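Local coordinates for protein acetyl xylan esterase (Paenibacillus sp. R4, PDB 6AGQ) that is a cold-active acetyl xylan esterase of the alpha/beta-hydrolase clan that probably removes acetyl groups from acetylated xylan, at residues 144-149 / 247-252. Numbering follows the deposited sequence.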
loop_
_atom_site.group_PDB
_atom_site.type_symbol
_atom_site.label_atom_id
_atom_site.label_comp_id
_atom_site.label_asym_id
_atom_site.label_seq_id
_atom_site.Cartn_x
_atom_site.Cartn_y
_atom_site.Cartn_z
ATOM N N LEU A 144 -12.186 -8.209 26.340
ATOM C CA LEU A 144 -13.244 -8.920 27.083
ATOM C C LEU A 144 -12.999 -8.806 28.575
ATOM O O LEU A 144 -11.934 -9.204 29.058
ATOM C CB LEU A 144 -13.336 -10.344 26.671
ATOM C CG LEU A 144 -13.718 -10.527 25.217
ATOM C CD1 LEU A 144 -13.508 -11.978 24.894
ATOM C CD2 LEU A 144 -15.173 -10.116 24.986
ATOM N N GLY A 145 -13.959 -8.170 29.259
ATOM C CA GLY A 145 -13.879 -7.961 30.718
ATOM C C GLY A 145 -12.826 -6.955 31.142
ATOM O O GLY A 145 -12.337 -7.000 32.280
ATOM N N ILE A 146 -12.498 -6.025 30.257
ATOM C CA ILE A 146 -11.383 -5.093 30.480
ATOM C C ILE A 146 -11.556 -4.104 31.622
ATOM O O ILE A 146 -10.549 -3.606 32.167
ATOM C CB ILE A 146 -10.952 -4.369 29.213
ATOM C CG1 ILE A 146 -9.494 -3.865 29.366
ATOM C CG2 ILE A 146 -11.934 -3.274 28.820
ATOM C CD1 ILE A 146 -8.874 -3.539 28.031
ATOM N N LEU A 147 -12.804 -3.853 32.030
ATOM C CA LEU A 147 -13.068 -2.987 33.186
ATOM C C LEU A 147 -12.914 -3.550 34.598
ATOM O O LEU A 147 -12.935 -2.775 35.554
ATOM C CB LEU A 147 -14.420 -2.309 33.021
ATOM C CG LEU A 147 -14.432 -1.410 31.767
ATOM C CD1 LEU A 147 -15.835 -0.803 31.603
ATOM C CD2 LEU A 147 -13.356 -0.312 31.801
ATOM N N ASP A 148 -12.690 -4.851 34.744
ATOM C CA ASP A 148 -12.477 -5.456 36.051
ATOM C C ASP A 148 -11.517 -6.653 35.931
ATOM O O ASP A 148 -11.847 -7.586 35.235
ATOM C CB ASP A 148 -13.844 -5.902 36.600
ATOM C CG ASP A 148 -13.768 -6.578 38.008
ATOM O OD1 ASP A 148 -12.710 -6.548 38.716
ATOM O OD2 ASP A 148 -14.810 -7.158 38.413
ATOM N N PRO A 149 -10.368 -6.655 36.657
ATOM C CA PRO A 149 -9.452 -7.784 36.496
ATOM C C PRO A 149 -10.047 -9.154 36.902
ATOM O O PRO A 149 -9.606 -10.156 36.385
ATOM C CB PRO A 149 -8.246 -7.432 37.387
ATOM C CG PRO A 149 -8.722 -6.364 38.293
ATOM C CD PRO A 149 -9.836 -5.645 37.591
ATOM N N TYR A 247 -6.080 0.644 32.422
ATOM C CA TYR A 247 -4.686 0.273 32.643
ATOM C C TYR A 247 -4.453 -0.339 34.013
ATOM O O TYR A 247 -3.500 -1.110 34.181
ATOM C CB TYR A 247 -3.720 1.442 32.358
ATOM C CG TYR A 247 -3.719 1.812 30.874
ATOM C CD1 TYR A 247 -3.248 0.916 29.916
ATOM C CD2 TYR A 247 -4.250 3.003 30.417
ATOM C CE1 TYR A 247 -3.263 1.211 28.562
ATOM C CE2 TYR A 247 -4.280 3.305 29.054
ATOM C CZ TYR A 247 -3.757 2.433 28.146
ATOM O OH TYR A 247 -3.801 2.706 26.784
ATOM N N ARG A 248 -5.274 -0.025 35.004
ATOM C CA ARG A 248 -5.180 -0.769 36.272
ATOM C C ARG A 248 -5.651 -2.237 36.097
ATOM O O ARG A 248 -5.032 -3.120 36.629
ATOM C CB ARG A 248 -5.925 -0.061 37.405
ATOM C CG ARG A 248 -6.158 -0.946 38.626
ATOM C CD ARG A 248 -6.666 -0.146 39.803
ATOM N NE ARG A 248 -8.027 0.341 39.549
ATOM C CZ ARG A 248 -8.373 1.606 39.275
ATOM N NH1 ARG A 248 -9.660 1.900 39.071
ATOM N NH2 ARG A 248 -7.466 2.584 39.203
ATOM N N THR A 249 -6.707 -2.497 35.321
ATOM C CA THR A 249 -7.078 -3.901 34.944
ATOM C C THR A 249 -5.882 -4.615 34.338
ATOM O O THR A 249 -5.544 -5.704 34.776
ATOM C CB THR A 249 -8.246 -3.964 33.933
ATOM O OG1 THR A 249 -9.401 -3.440 34.544
ATOM C CG2 THR A 249 -8.574 -5.402 33.437
ATOM N N LEU A 250 -5.230 -3.980 33.374
ATOM C CA LEU A 250 -4.165 -4.621 32.598
ATOM C C LEU A 250 -2.860 -4.826 33.381
ATOM O O LEU A 250 -2.060 -5.767 33.064
ATOM C CB LEU A 250 -3.929 -3.835 31.298
ATOM C CG LEU A 250 -5.124 -3.819 30.285
ATOM C CD1 LEU A 250 -4.939 -2.819 29.131
ATOM C CD2 LEU A 250 -5.359 -5.181 29.694
ATOM N N SER A 251 -2.642 -3.988 34.424
ATOM C CA SER A 251 -1.424 -4.104 35.237
ATOM C C SER A 251 -1.251 -5.483 35.956
ATOM O O SER A 251 -0.147 -5.992 36.099
ATOM C CB SER A 251 -1.388 -2.928 36.267
ATOM O OG SER A 251 -2.444 -3.114 37.260
ATOM N N TYR A 252 -2.353 -6.081 36.378
ATOM C CA TYR A 252 -2.370 -7.449 36.947
ATOM C C TYR A 252 -1.860 -8.526 36.006
ATOM O O TYR A 252 -1.437 -9.583 36.475
ATOM C CB TYR A 252 -3.776 -7.825 37.420
ATOM C CG TYR A 252 -4.231 -6.998 38.605
ATOM C CD1 TYR A 252 -3.900 -7.374 39.916
ATOM C CD2 TYR A 252 -4.976 -5.837 38.424
ATOM C CE1 TYR A 252 -4.314 -6.607 41.002
ATOM C CE2 TYR A 252 -5.396 -5.076 39.505
ATOM C CZ TYR A 252 -5.066 -5.455 40.780
ATOM O OH TYR A 252 -5.463 -4.662 41.849
#
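A beta turn packs against the C-terminal part of helix 243-251 here, through one side-chain-to-backbone hydrogen bond and apolar contacts around it. Segment 144-149 belongs to the loop between strand 114-118 and helix 153-170. Thr-249 faces the turn. Its OG1 gives a bond of 2.6 Å to O of Ile-146, short but bent, with only about 87° at OG1 between CB and that O. The hydroxyl meets this carbonyl at 140° and is tilted 33° from its plane. CG2, anti to the backbone N, comes 3.0 Å from O of Ile-146, so the side chain packs tightly on this carbonyl. Gln-245 NE2, one helical turn back, is a second partner of OG1. Replacing Thr-249 by an alanine would probably leave O of Ile-146 without its hydroxyl donor and NE2 of Gln-245 without this acceptor, and open a gap where CG2 packs. Beside the bond, CD1 of Ile-146 touches CD1 of Leu-250 at 4.1 Å. On the other flank, CG of Pro-149 rests 3.8 Å from CE2 of Tyr-252, crossing the ring obliquely. The Tyr-252 hydroxyl bonds to Asp-23. The turn is type I, from Gly-145 to Asp-148. The arrangement is loop-on-helix packing, joining two connections between strands of the alpha/beta-hydrolase sheet.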